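Local coordinates for protein predicted protease of the collagenase family (Methanopyrus kandleri, PDB 5D88) that probably acts as a zinc-binding peptidase of the U32 family, built on a TIM-barrel fold, at residues Ala82-Thr87 with Arg103-Tyr108; Val46-His51 with Asp107-Asp112; Val139-Ala144 with Arg187-Ala192. All blocks are in the same frame, centred on the assembly; numbering follows the deposited sequence. Where two conformers were deposited one is given.

From the N terminus, strand 43-47 leads into Val46-His51, which opens interaction 2; that contact closes only at helix 98-113, a loop of 55 intervening residues. Nested inside it is interaction 1, opened by Ala82-Thr87 at the end of strand 79-83 and closed on the same helix, with Asp107 and Tyr108 common to both. The neighbouring strands pair directly, Leu83 hydrogen-bonding through its backbone to Val46 and Val48. Interaction 3 follows in series, its 42-residue loop joining the loop after strand 136-139 to strand 185-190. About 17 Å separates the centres of interactions 1 and 3, yet Asp85 reaches Ser140 and Thr142 between them at one end of the barrel.

Interaction 1. Residues Ala82-Thr87 with Arg103-Tyr108; sequences ALMDFT and RSTLDY
Met84 meets the helix segment Arg103-Tyr108 with the last two atoms of its side chain, and each atom has its own partner. The sulfur SD lies against the methyl CG2 of Thr105 at 3.7 Å, the two side chains inclined to one another. The terminal methyl CE instead reaches a branch of Leu106, with CE and Leu106 CD2 3.9 Å apart, and here the side chains run at about a right angle. A methionine arm thus spans two successive helical residues.

Its shape explains this double reach. CG stands anti to the backbone N (chi1 -167°) and chi2 is also extended, which carries the sulfur out toward the helix; the bend at chi3, 65°, then swings CE aside to the leucine. On the helix, Thr105 turns CG2 to the sulfur while its hydroxyl OG1 is hydrogen-bonded back to the carbonyl O of Ser101, one turn earlier. The polar end of the threonine is thereby tied to its own helix and the methyl is presented to the methionine.

The contact lies within the beta-alpha-beta unit of strand 79-83, helix 98-113 and strand 117-120, one step of the TIM barrel, where the helix covers the outside of the sheet. Leu125 of the following helix 123-132 also touches Met84, while Leu129 of that helix touches Leu106. His51 and Leu109 also touch the methionine.

No hydrogen bond or charge pair links the two segments, and the area they bury together is modest, 93 Å². They meet by van der Waals contact of SD and CE with two helix side chains. A polarisable thioether lies between the end of the strand and the helix, consistent with a contact held by dispersion and the burial of apolar groups.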
ATOM      1  N   ALA A  82      -9.381  -0.463 -19.866  1.00 27.15           N
ATOM      2  CA  ALA A  82      -7.954  -0.542 -19.612  1.00 25.14           C
ATOM      3  C   ALA A  82      -7.722  -0.747 -18.125  1.00 25.37           C
ATOM      4  O   ALA A  82      -8.280  -0.019 -17.301  1.00 27.38           O
ATOM      5  CB  ALA A  82      -7.267   0.750 -20.066  1.00 26.63           C
ATOM      6  N   LEU A  83      -6.876  -1.711 -17.789  1.00 25.01           N
ATOM      7  CA  LEU A  83      -6.432  -1.932 -16.416  1.00 24.62           C
ATOM      8  C   LEU A  83      -5.109  -1.204 -16.223  1.00 22.83           C
ATOM      9  O   LEU A  83      -4.084  -1.584 -16.804  1.00 25.17           O
ATOM     10  CB  LEU A  83      -6.299  -3.425 -16.121  1.00 23.25           C
ATOM     11  CG  LEU A  83      -5.859  -3.839 -14.715  1.00 24.76           C
ATOM     12  CD1 LEU A  83      -6.915  -3.434 -13.669  1.00 27.26           C
ATOM     13  CD2 LEU A  83      -5.633  -5.323 -14.676  1.00 27.26           C
ATOM     14  N   MET A  84      -5.147  -0.159 -15.405  1.00 22.94           N
ATOM     15  CA  MET A  84      -4.000   0.711 -15.120  1.00 21.23           C
ATOM     16  C   MET A  84      -4.034   0.991 -13.620  1.00 22.75           C
ATOM     17  O   MET A  84      -4.138   2.125 -13.168  1.00 23.85           O
ATOM     18  CB  MET A  84      -4.059   2.008 -15.930  1.00 24.14           C
ATOM     19  CG  MET A  84      -2.756   2.776 -15.895  1.00 27.44           C
ATOM     20  SD  MET A  84      -2.813   4.222 -16.952  1.00 27.78           S
ATOM     21  CE  MET A  84      -4.053   5.120 -16.091  1.00 29.48           C
ATOM     22  N   ASP A  85      -3.969  -0.079 -12.821  1.00 21.31           N
ATOM     23  CA  ASP A  85      -4.302   0.014 -11.406  1.00 21.24           C
ATOM     24  C   ASP A  85      -3.081  -0.009 -10.505  1.00 21.67           C
ATOM     25  O   ASP A  85      -3.164  -0.477  -9.373  1.00 22.40           O
ATOM     26  CB  ASP A  85      -5.294  -1.071 -10.998  1.00 21.84           C
ATOM     27  CG  ASP A  85      -4.735  -2.477 -11.076  1.00 22.74           C
ATOM     28  OD1 ASP A  85      -3.685  -2.711 -11.668  1.00 23.22           O
ATOM     29  OD2 ASP A  85      -5.391  -3.373 -10.523  1.00 26.13           O
ATOM     30  N   PHE A  86      -1.971   0.555 -10.965  1.00 21.12           N
ATOM     31  CA  PHE A  86      -0.814   0.737 -10.107  1.00 21.75           C
ATOM     32  C   PHE A  86      -1.195   1.366  -8.773  1.00 21.19           C
ATOM     33  O   PHE A  86      -2.052   2.255  -8.699  1.00 23.17           O
ATOM     34  CB  PHE A  86       0.259   1.594 -10.798  1.00 22.38           C
ATOM     35  CG  PHE A  86      -0.177   2.981 -11.165  1.00 22.41           C
ATOM     36  CD1 PHE A  86      -0.125   4.001 -10.231  1.00 23.05           C
ATOM     37  CD2 PHE A  86      -0.591   3.266 -12.459  1.00 22.25           C
ATOM     38  CE1 PHE A  86      -0.480   5.268 -10.567  1.00 25.14           C
ATOM     39  CE2 PHE A  86      -0.949   4.547 -12.820  1.00 24.37           C
ATOM     40  CZ  PHE A  86      -0.902   5.555 -11.870  1.00 26.30           C
ATOM     41  N   THR A  87      -0.526   0.909  -7.711  1.00 21.29           N
ATOM     42  CA  THR A  87      -0.730   1.465  -6.384  1.00 21.60           C
ATOM     43  C   THR A  87       0.355   2.446  -5.989  1.00 22.52           C
ATOM     44  O   THR A  87       0.270   3.052  -4.909  1.00 22.95           O
ATOM     45  CB  THR A  87      -0.838   0.336  -5.353  1.00 21.70           C
ATOM     46  OG1 THR A  87       0.273  -0.567  -5.467  1.00 23.50           O
ATOM     47  CG2 THR A  87      -2.153  -0.410  -5.567  1.00 23.03           C
ATOM     48  N   ARG A 103      -1.802  13.251 -18.285  1.00 29.27           N
ATOM     49  CA  ARG A 103      -2.800  13.578 -19.292  1.00 29.35           C
ATOM     50  C   ARG A 103      -2.447  12.938 -20.624  1.00 30.23           C
ATOM     51  O   ARG A 103      -3.337  12.511 -21.365  1.00 31.52           O
ATOM     52  CB  ARG A 103      -2.938  15.097 -19.446  1.00 29.33           C
ATOM     53  CG  ARG A 103      -3.425  15.819 -18.205  1.00 31.25           C
ATOM     54  CD  ARG A 103      -4.857  15.437 -17.851  1.00 31.53           C
ATOM     55  NE  ARG A 103      -5.736  15.623 -18.995  1.00 33.77           N
ATOM     56  CZ  ARG A 103      -6.396  16.744 -19.264  1.00 36.02           C
ATOM     57  NH1 ARG A 103      -6.317  17.795 -18.454  1.00 36.25           N
ATOM     58  NH2 ARG A 103      -7.149  16.815 -20.346  1.00 40.03           N
ATOM     59  N   SER A 104      -1.153  12.873 -20.962  1.00 31.53           N
ATOM     60  CA  SER A 104      -0.770  12.193 -22.196  1.00 33.27           C
ATOM     61  C   SER A 104      -1.199  10.733 -22.176  1.00 31.37           C
ATOM     62  O   SER A 104      -1.681  10.200 -23.185  1.00 32.93           O
ATOM     63  CB  SER A 104       0.732  12.278 -22.410  1.00 38.78           C
ATOM     64  OG  SER A 104       1.017  11.812 -23.694  1.00 45.30           O
ATOM     65  N   THR A 105      -0.996  10.065 -21.043  1.00 30.50           N
ATOM     66  CA  THR A 105      -1.407   8.667 -20.892  1.00 29.79           C
ATOM     67  C   THR A 105      -2.922   8.518 -21.015  1.00 30.30           C
ATOM     68  O   THR A 105      -3.417   7.644 -21.737  1.00 30.59           O
ATOM     69  CB  THR A 105      -0.905   8.133 -19.549  1.00 31.78           C
ATOM     70  OG1 THR A 105       0.522   8.107 -19.559  1.00 34.21           O
ATOM     71  CG2 THR A 105      -1.405   6.699 -19.268  1.00 32.96           C
ATOM     72  N   LEU A 106      -3.680   9.373 -20.327  1.00 29.49           N
ATOM     73  CA  LEU A 106      -5.128   9.251 -20.410  1.00 29.54           C
ATOM     74  C   LEU A 106      -5.632   9.588 -21.806  1.00 31.60           C
ATOM     75  O   LEU A 106      -6.588   8.966 -22.272  1.00 31.62           O
ATOM     76  CB  LEU A 106      -5.791  10.126 -19.354  1.00 28.75           C
ATOM     77  CG  LEU A 106      -5.343   9.775 -17.934  1.00 29.03           C
ATOM     78  CD1 LEU A 106      -6.005  10.678 -16.933  1.00 30.76           C
ATOM     79  CD2 LEU A 106      -5.628   8.331 -17.611  1.00 29.81           C
ATOM     80  N   ASP A 107      -4.997  10.540 -22.502  1.00 32.64           N
ATOM     81  CA  ASP A 107      -5.360  10.793 -23.893  1.00 34.23           C
ATOM     82  C   ASP A 107      -5.154   9.554 -24.743  1.00 33.68           C
ATOM     83  O   ASP A 107      -5.947   9.263 -25.646  1.00 33.62           O
ATOM     84  CB  ASP A 107      -4.528  11.921 -24.485  1.00 34.35           C
ATOM     85  CG  ASP A 107      -4.915  13.276 -23.977  1.00 38.48           C
ATOM     86  OD1 ASP A 107      -5.944  13.432 -23.278  1.00 36.34           O
ATOM     87  OD2 ASP A 107      -4.155  14.206 -24.322  1.00 40.22           O
ATOM     88  N   TYR A 108      -4.063   8.844 -24.502  1.00 32.88           N
ATOM     89  CA  TYR A 108      -3.823   7.610 -25.228  1.00 34.54           C
ATOM     90  C   TYR A 108      -4.972   6.632 -25.009  1.00 33.44           C
ATOM     91  O   TYR A 108      -5.528   6.085 -25.961  1.00 35.44           O
ATOM     92  CB  TYR A 108      -2.492   7.019 -24.786  1.00 34.54           C
ATOM     93  CG  TYR A 108      -2.289   5.616 -25.262  1.00 38.67           C
ATOM     94  CD1 TYR A 108      -2.064   5.348 -26.605  1.00 41.31           C
ATOM     95  CD2 TYR A 108      -2.338   4.557 -24.375  1.00 39.13           C
ATOM     96  CE1 TYR A 108      -1.885   4.059 -27.051  1.00 43.07           C
ATOM     97  CE2 TYR A 108      -2.150   3.254 -24.807  1.00 42.09           C
ATOM     98  CZ  TYR A 108      -1.931   3.014 -26.148  1.00 43.33           C
ATOM     99  OH  TYR A 108      -1.757   1.732 -26.592  1.00 47.79           O
TER

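Interaction 2. Residues Val46-His51 with Asp107-Asp112; sequences VPVTEH and DYLASD
With CG of Tyr108 anti to its backbone N (chi1 168°), the phenol ring extends from helix 98-113 toward His51, whose own CG lies opposite the carbonyl carbon (chi1 -64°) and sends the imidazole to meet it. His51 CE1 comes to 3.7 Å from Tyr108 CD2, and the neighbouring CE2 of the tyrosine is almost as near. Their planes are inclined at 52° with centroids 5.7 Å apart, an oblique aromatic pair. On the imidazole, one face is covered from within its own segment by Glu50 CG, 3.9 Å above the ring centre.

Beside the rings, in the modelled conformer of Val48 given, one of two, its CG1 lies 4.0 Å from Leu109 CD2. Both residues belong to the buried layer between sheet and helix in this TIM barrel: Val48 follows strand 43-47 and also touches Val66 of helix 63-75, while Leu109 packs on Ala82 of the adjoining strand. The short 3-10 segment Thr49-His51 places the histidine at its end.

The tyrosine hydroxyl is hydrogen-bonded to Glu67 OE2, which restrains the far end of the ring and links two barrel helices. By contrast, His51 ND1 is buried here with no partner in the model. The closest approach of the rings is carbon to carbon, CE1 to CD2, and van der Waals attraction, not a polar bond, joins the two segments.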
ATOM      1  N   VAL A  46      -8.231  -5.161 -20.086  1.00 27.61           N
ATOM      2  CA  VAL A  46      -6.941  -5.433 -20.698  1.00 27.40           C
ATOM      3  C   VAL A  46      -5.870  -4.618 -19.977  1.00 25.23           C
ATOM      4  O   VAL A  46      -5.996  -3.390 -19.848  1.00 26.21           O
ATOM      5  CB  VAL A  46      -6.954  -5.143 -22.214  1.00 30.87           C
ATOM      6  CG1 VAL A  46      -7.319  -3.721 -22.506  1.00 36.57           C
ATOM      7  CG2 VAL A  46      -5.622  -5.471 -22.836  1.00 30.57           C
ATOM      8  N   PRO A  47      -4.817  -5.253 -19.466  1.00 25.37           N
ATOM      9  CA  PRO A  47      -3.741  -4.507 -18.795  1.00 25.03           C
ATOM     10  C   PRO A  47      -3.006  -3.624 -19.780  1.00 25.07           C
ATOM     11  O   PRO A  47      -2.555  -4.102 -20.827  1.00 27.18           O
ATOM     12  CB  PRO A  47      -2.810  -5.609 -18.263  1.00 25.48           C
ATOM     13  CG  PRO A  47      -3.573  -6.834 -18.346  1.00 26.99           C
ATOM     14  CD  PRO A  47      -4.543  -6.694 -19.466  1.00 25.59           C
ATOM     15  N   VAL A  48      -2.835  -2.355 -19.415  1.00 25.14           N
ATOM     16  CA  VAL A  48      -2.005  -1.461 -20.219  0.76 25.48           C
ATOM     17  C   VAL A  48      -0.666  -1.381 -19.498  1.00 26.13           C
ATOM     18  O   VAL A  48      -0.353  -0.420 -18.788  1.00 26.10           O
ATOM     19  CB  VAL A  48      -2.666  -0.096 -20.482  0.76 26.70           C
ATOM     20  CG1 VAL A  48      -3.802  -0.280 -21.499  0.76 28.27           C
ATOM     21  CG2 VAL A  48      -3.187   0.553 -19.207  0.76 27.41           C
ATOM     22  N   THR A  49       0.123  -2.427 -19.710  1.00 26.34           N
ATOM     23  CA  THR A  49       1.271  -2.754 -18.880  1.00 25.53           C
ATOM     24  C   THR A  49       2.206  -1.582 -18.652  1.00 25.08           C
ATOM     25  O   THR A  49       2.603  -1.305 -17.512  1.00 25.30           O
ATOM     26  CB  THR A  49       1.999  -3.905 -19.551  1.00 27.43           C
ATOM     27  OG1 THR A  49       1.027  -4.933 -19.815  1.00 27.36           O
ATOM     28  CG2 THR A  49       3.104  -4.423 -18.669  1.00 27.12           C
ATOM     29  N   GLU A  50       2.632  -0.930 -19.729  1.00 25.99           N
ATOM     30  CA  GLU A  50       3.686   0.060 -19.613  1.00 26.26           C
ATOM     31  C   GLU A  50       3.238   1.317 -18.866  1.00 24.31           C
ATOM     32  O   GLU A  50       4.083   2.147 -18.554  1.00 25.85           O
ATOM     33  CB  GLU A  50       4.217   0.420 -21.009  1.00 30.82           C
ATOM     34  CG  GLU A  50       3.288   1.262 -21.864  1.00 35.53           C
ATOM     35  CD  GLU A  50       3.995   1.929 -23.045  1.00 43.25           C
ATOM     36  OE1 GLU A  50       4.800   2.862 -22.845  1.00 47.87           O
ATOM     37  OE2 GLU A  50       3.738   1.531 -24.191  1.00 46.65           O
ATOM     38  N   HIS A  51       1.961   1.443 -18.520  1.00 23.72           N
ATOM     39  CA  HIS A  51       1.482   2.543 -17.709  1.00 24.95           C
ATOM     40  C   HIS A  51       1.267   2.188 -16.245  1.00 25.98           C
ATOM     41  O   HIS A  51       0.878   3.068 -15.465  1.00 25.16           O
ATOM     42  CB  HIS A  51       0.221   3.093 -18.343  1.00 28.41           C
ATOM     43  CG  HIS A  51       0.493   3.674 -19.688  1.00 32.84           C
ATOM     44  ND1 HIS A  51      -0.116   3.234 -20.843  1.00 39.03           N
ATOM     45  CD2 HIS A  51       1.378   4.623 -20.065  1.00 32.21           C
ATOM     46  CE1 HIS A  51       0.357   3.919 -21.871  1.00 39.10           C
ATOM     47  NE2 HIS A  51       1.265   4.768 -21.426  1.00 37.98           N
ATOM     48  N   ASP A 107      -4.997  10.540 -22.502  1.00 32.64           N
ATOM     49  CA  ASP A 107      -5.360  10.793 -23.893  1.00 34.23           C
ATOM     50  C   ASP A 107      -5.154   9.554 -24.743  1.00 33.68           C
ATOM     51  O   ASP A 107      -5.947   9.263 -25.646  1.00 33.62           O
ATOM     52  CB  ASP A 107      -4.528  11.921 -24.485  1.00 34.35           C
ATOM     53  CG  ASP A 107      -4.915  13.276 -23.977  1.00 38.48           C
ATOM     54  OD1 ASP A 107      -5.944  13.432 -23.278  1.00 36.34           O
ATOM     55  OD2 ASP A 107      -4.155  14.206 -24.322  1.00 40.22           O
ATOM     56  N   TYR A 108      -4.063   8.844 -24.502  1.00 32.88           N
ATOM     57  CA  TYR A 108      -3.823   7.610 -25.228  1.00 34.54           C
ATOM     58  C   TYR A 108      -4.972   6.632 -25.009  1.00 33.44           C
ATOM     59  O   TYR A 108      -5.528   6.085 -25.961  1.00 35.44           O
ATOM     60  CB  TYR A 108      -2.492   7.019 -24.786  1.00 34.54           C
ATOM     61  CG  TYR A 108      -2.289   5.616 -25.262  1.00 38.67           C
ATOM     62  CD1 TYR A 108      -2.064   5.348 -26.605  1.00 41.31           C
ATOM     63  CD2 TYR A 108      -2.338   4.557 -24.375  1.00 39.13           C
ATOM     64  CE1 TYR A 108      -1.885   4.059 -27.051  1.00 43.07           C
ATOM     65  CE2 TYR A 108      -2.150   3.254 -24.807  1.00 42.09           C
ATOM     66  CZ  TYR A 108      -1.931   3.014 -26.148  1.00 43.33           C
ATOM     67  OH  TYR A 108      -1.757   1.732 -26.592  1.00 47.79           O
ATOM     68  N   LEU A 109      -5.382   6.449 -23.758  1.00 31.27           N
ATOM     69  CA  LEU A 109      -6.486   5.539 -23.467  1.00 30.05           C
ATOM     70  C   LEU A 109      -7.782   6.021 -24.102  1.00 31.91           C
ATOM     71  O   LEU A 109      -8.514   5.235 -24.718  1.00 32.29           O
ATOM     72  CB  LEU A 109      -6.655   5.406 -21.958  1.00 29.87           C
ATOM     73  CG  LEU A 109      -5.448   4.851 -21.211  1.00 27.49           C
ATOM     74  CD1 LEU A 109      -5.784   4.799 -19.736  1.00 30.52           C
ATOM     75  CD2 LEU A 109      -5.086   3.466 -21.716  1.00 29.10           C
ATOM     76  N   ALA A 110      -8.084   7.317 -23.951  1.00 32.10           N
ATOM     77  CA  ALA A 110      -9.384   7.849 -24.347  1.00 33.48           C
ATOM     78  C   ALA A 110      -9.510   8.005 -25.855  1.00 34.89           C
ATOM     79  O   ALA A 110     -10.584   7.762 -26.417  1.00 35.53           O
ATOM     80  CB  ALA A 110      -9.637   9.205 -23.666  1.00 34.54           C
ATOM     81  N   SER A 111      -8.439   8.429 -26.528  1.00 37.48           N
ATOM     82  CA  SER A 111      -8.538   8.892 -27.906  1.00 40.81           C
ATOM     83  C   SER A 111      -7.803   8.025 -28.912  1.00 41.00           C
ATOM     84  O   SER A 111      -8.163   8.044 -30.095  1.00 42.33           O
ATOM     85  CB  SER A 111      -8.004  10.322 -28.009  1.00 43.34           C
ATOM     86  OG  SER A 111      -8.755  11.160 -27.155  1.00 47.97           O
ATOM     87  N   ASP A 112      -6.781   7.286 -28.486  1.00 40.95           N
ATOM     88  CA  ASP A 112      -6.043   6.385 -29.364  0.51 41.23           C
ATOM     89  C   ASP A 112      -6.596   4.966 -29.268  1.00 40.68           C
ATOM     90  O   ASP A 112      -7.121   4.425 -30.247  1.00 42.24           O
ATOM     91  CB  ASP A 112      -4.549   6.438 -28.995  0.51 42.91           C
ATOM     92  CG  ASP A 112      -3.646   5.844 -30.064  0.51 43.93           C
ATOM     93  OD1 ASP A 112      -4.096   4.955 -30.808  0.51 41.89           O
ATOM     94  OD2 ASP A 112      -2.473   6.268 -30.151  0.51 45.07           O
TER

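Interaction 3. Residues Val139-Ala144 with Arg187-Ala192; sequences VSHTAA and RTAVGA. With ACT (acetate ion), chain C.
A small anion pocket at an end of the barrel is bordered by His141 and Ala192, and it holds an acetate ion that probably came from the crystallisation liquor. His141 NE2 donates to the acetate O at 2.8 Å, with an N-H...O angle of 155°, and the acetate carbon lies in the plane of the ring at its edge. The backbone N atoms of Ile193 and Leu56, together with Arg204 NH2, supply further hydrogen bonds to the ion.

The imidazole is sandwiched between two methyl groups. Ala192 CB sits over one face in a CH-pi contact, 3.9 Å from the ring centroid and 25° off its normal, displaced toward the NE2-CD2 side. Thr142 CG2 covers the opposite face, 3.8 Å above the plane and also near the rim. Farther back, Ala189 CB approaches ND1 obliquely at 4.2 Å.

In TIM-barrel terms, His141 stands on the loop after strand 136-139, whereas Ala189 lies on strand 185-190 and Ala192 just beyond it, so the ring bridges two strands separated in the sheet by strand 161-163. An ST turn shapes the loop: Ser140 OG accepts from Thr142 N at 3.2 Å in a nearly straight bond. With chi1 at 76°, the His141 ring is set between its backbone N and carbonyl carbon, which directs NE2 to the acetate.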
ATOM      1  N   VAL A 139     -12.802   1.790  -9.766  1.00 24.41           N
ATOM      2  CA  VAL A 139     -11.785   1.602  -8.739  1.00 23.77           C
ATOM      3  C   VAL A 139     -11.451   0.117  -8.648  1.00 22.72           C
ATOM      4  O   VAL A 139     -12.322  -0.723  -8.375  1.00 24.02           O
ATOM      5  CB  VAL A 139     -12.243   2.141  -7.386  1.00 23.73           C
ATOM      6  CG1 VAL A 139     -11.167   1.881  -6.333  1.00 24.30           C
ATOM      7  CG2 VAL A 139     -12.549   3.638  -7.488  1.00 24.97           C
ATOM      8  N   SER A 140     -10.183  -0.199  -8.863  1.00 22.75           N
ATOM      9  CA  SER A 140      -9.698  -1.565  -8.818  1.00 21.58           C
ATOM     10  C   SER A 140      -9.785  -2.148  -7.418  1.00 22.30           C
ATOM     11  O   SER A 140      -9.680  -1.447  -6.421  1.00 24.28           O
ATOM     12  CB  SER A 140      -8.236  -1.612  -9.270  1.00 22.90           C
ATOM     13  OG  SER A 140      -7.780  -2.961  -9.385  1.00 24.94           O
ATOM     14  N   HIS A 141      -9.918  -3.478  -7.358  1.00 23.54           N
ATOM     15  CA  HIS A 141      -9.767  -4.175  -6.093  1.00 24.92           C
ATOM     16  C   HIS A 141      -8.395  -3.945  -5.466  1.00 25.02           C
ATOM     17  O   HIS A 141      -8.251  -4.126  -4.259  1.00 26.36           O
ATOM     18  CB  HIS A 141     -10.028  -5.672  -6.296  1.00 26.52           C
ATOM     19  CG  HIS A 141      -8.899  -6.392  -6.943  1.00 25.93           C
ATOM     20  ND1 HIS A 141      -8.666  -6.340  -8.300  1.00 26.34           N
ATOM     21  CD2 HIS A 141      -7.918  -7.161  -6.417  1.00 27.13           C
ATOM     22  CE1 HIS A 141      -7.573  -7.021  -8.580  1.00 26.65           C
ATOM     23  NE2 HIS A 141      -7.110  -7.546  -7.459  1.00 28.21           N
ATOM     24  N   THR A 142      -7.379  -3.530  -6.240  1.00 23.59           N
ATOM     25  CA  THR A 142      -6.076  -3.290  -5.614  1.00 23.80           C
ATOM     26  C   THR A 142      -6.055  -2.043  -4.735  1.00 23.57           C
ATOM     27  O   THR A 142      -5.083  -1.843  -3.999  1.00 24.04           O
ATOM     28  CB  THR A 142      -4.984  -3.165  -6.664  1.00 23.43           C
ATOM     29  OG1 THR A 142      -5.296  -2.052  -7.514  1.00 24.02           O
ATOM     30  CG2 THR A 142      -4.873  -4.472  -7.481  1.00 25.29           C
ATOM     31  N   ALA A 143      -7.095  -1.211  -4.790  1.00 22.91           N
ATOM     32  CA  ALA A 143      -7.215  -0.108  -3.852  1.00 23.27           C
ATOM     33  C   ALA A 143      -7.723  -0.548  -2.478  1.00 23.91           C
ATOM     34  O   ALA A 143      -7.752   0.274  -1.548  1.00 26.26           O
ATOM     35  CB  ALA A 143      -8.144   0.959  -4.424  1.00 24.54           C
ATOM     36  N   ALA A 144      -8.160  -1.799  -2.347  1.00 24.18           N
ATOM     37  CA  ALA A 144      -8.531  -2.395  -1.055  1.00 26.16           C
ATOM     38  C   ALA A 144      -9.696  -1.666  -0.375  1.00 27.10           C
ATOM     39  O   ALA A 144      -9.692  -1.464   0.838  1.00 28.51           O
ATOM     40  CB  ALA A 144      -7.329  -2.460  -0.118  1.00 28.75           C
ATOM     41  N   ARG A 187     -18.647  -3.749  -8.023  1.00 29.59           N
ATOM     42  CA  ARG A 187     -18.057  -4.852  -8.759  1.00 29.57           C
ATOM     43  C   ARG A 187     -17.348  -5.784  -7.793  1.00 30.22           C
ATOM     44  O   ARG A 187     -16.786  -5.345  -6.781  1.00 29.72           O
ATOM     45  CB  ARG A 187     -17.061  -4.317  -9.785  1.00 29.19           C
ATOM     46  CG  ARG A 187     -16.318  -5.353 -10.610  1.00 30.57           C
ATOM     47  CD  ARG A 187     -15.312  -4.689 -11.568  1.00 30.95           C
ATOM     48  NE  ARG A 187     -15.942  -4.152 -12.762  1.00 31.51           N
ATOM     49  CZ  ARG A 187     -15.290  -3.773 -13.855  1.00 31.97           C
ATOM     50  NH1 ARG A 187     -13.967  -3.874 -13.931  1.00 30.83           N
ATOM     51  NH2 ARG A 187     -15.967  -3.289 -14.884  1.00 33.75           N
ATOM     52  N   THR A 188     -17.361  -7.073  -8.131  1.00 30.78           N
ATOM     53  CA  THR A 188     -16.599  -8.090  -7.425  1.00 31.12           C
ATOM     54  C   THR A 188     -15.599  -8.722  -8.377  1.00 30.76           C
ATOM     55  O   THR A 188     -15.922  -8.998  -9.537  1.00 32.93           O
ATOM     56  CB  THR A 188     -17.522  -9.172  -6.847  1.00 33.94           C
ATOM     57  OG1 THR A 188     -16.733 -10.197  -6.252  1.00 36.02           O
ATOM     58  CG2 THR A 188     -18.403  -9.787  -7.923  1.00 35.96           C
ATOM     59  N   ALA A 189     -14.382  -8.919  -7.888  1.00 30.06           N
ATOM     60  CA  ALA A 189     -13.317  -9.567  -8.643  1.00 28.91           C
ATOM     61  C   ALA A 189     -13.175 -10.997  -8.168  1.00 30.46           C
ATOM     62  O   ALA A 189     -12.998 -11.228  -6.973  1.00 34.15           O
ATOM     63  CB  ALA A 189     -11.989  -8.837  -8.455  1.00 31.34           C
ATOM     64  N   VAL A 190     -13.235 -11.945  -9.105  1.00 30.50           N
ATOM     65  CA  VAL A 190     -13.150 -13.377  -8.808  1.00 30.84           C
ATOM     66  C   VAL A 190     -11.793 -13.906  -9.246  1.00 30.07           C
ATOM     67  O   VAL A 190     -11.416 -13.776 -10.415  1.00 29.44           O
ATOM     68  CB  VAL A 190     -14.270 -14.154  -9.510  1.00 33.38           C
ATOM     69  CG1 VAL A 190     -14.192 -15.639  -9.165  1.00 35.37           C
ATOM     70  CG2 VAL A 190     -15.628 -13.538  -9.150  1.00 37.43           C
ATOM     71  N   GLY A 191     -11.093 -14.557  -8.325  1.00 29.56           N
ATOM     72  CA  GLY A 191      -9.750 -15.007  -8.580  1.00 30.82           C
ATOM     73  C   GLY A 191      -8.721 -13.987  -8.199  1.00 30.88           C
ATOM     74  O   GLY A 191      -7.587 -14.045  -8.690  1.00 34.30           O
ATOM     75  N   ALA A 192      -9.096 -13.040  -7.353  1.00 29.86           N
ATOM     76  CA  ALA A 192      -8.246 -11.934  -6.955  1.00 28.30           C
ATOM     77  C   ALA A 192      -7.772 -12.131  -5.526  1.00 27.77           C
ATOM     78  O   ALA A 192      -8.396 -12.834  -4.729  1.00 29.43           O
ATOM     79  CB  ALA A 192      -8.998 -10.614  -7.078  1.00 30.47           C
TER
HETATM   80  C   ACT C 302      -4.414  -9.845  -7.729  1.00 29.69           C
HETATM   81  O   ACT C 302      -5.381  -9.657  -6.951  1.00 28.53           O
HETATM   82  OXT ACT C 302      -3.516  -8.972  -7.717  1.00 30.11           O
HETATM   83  CH3 ACT C 302      -4.326 -11.067  -8.600  1.00 29.97           C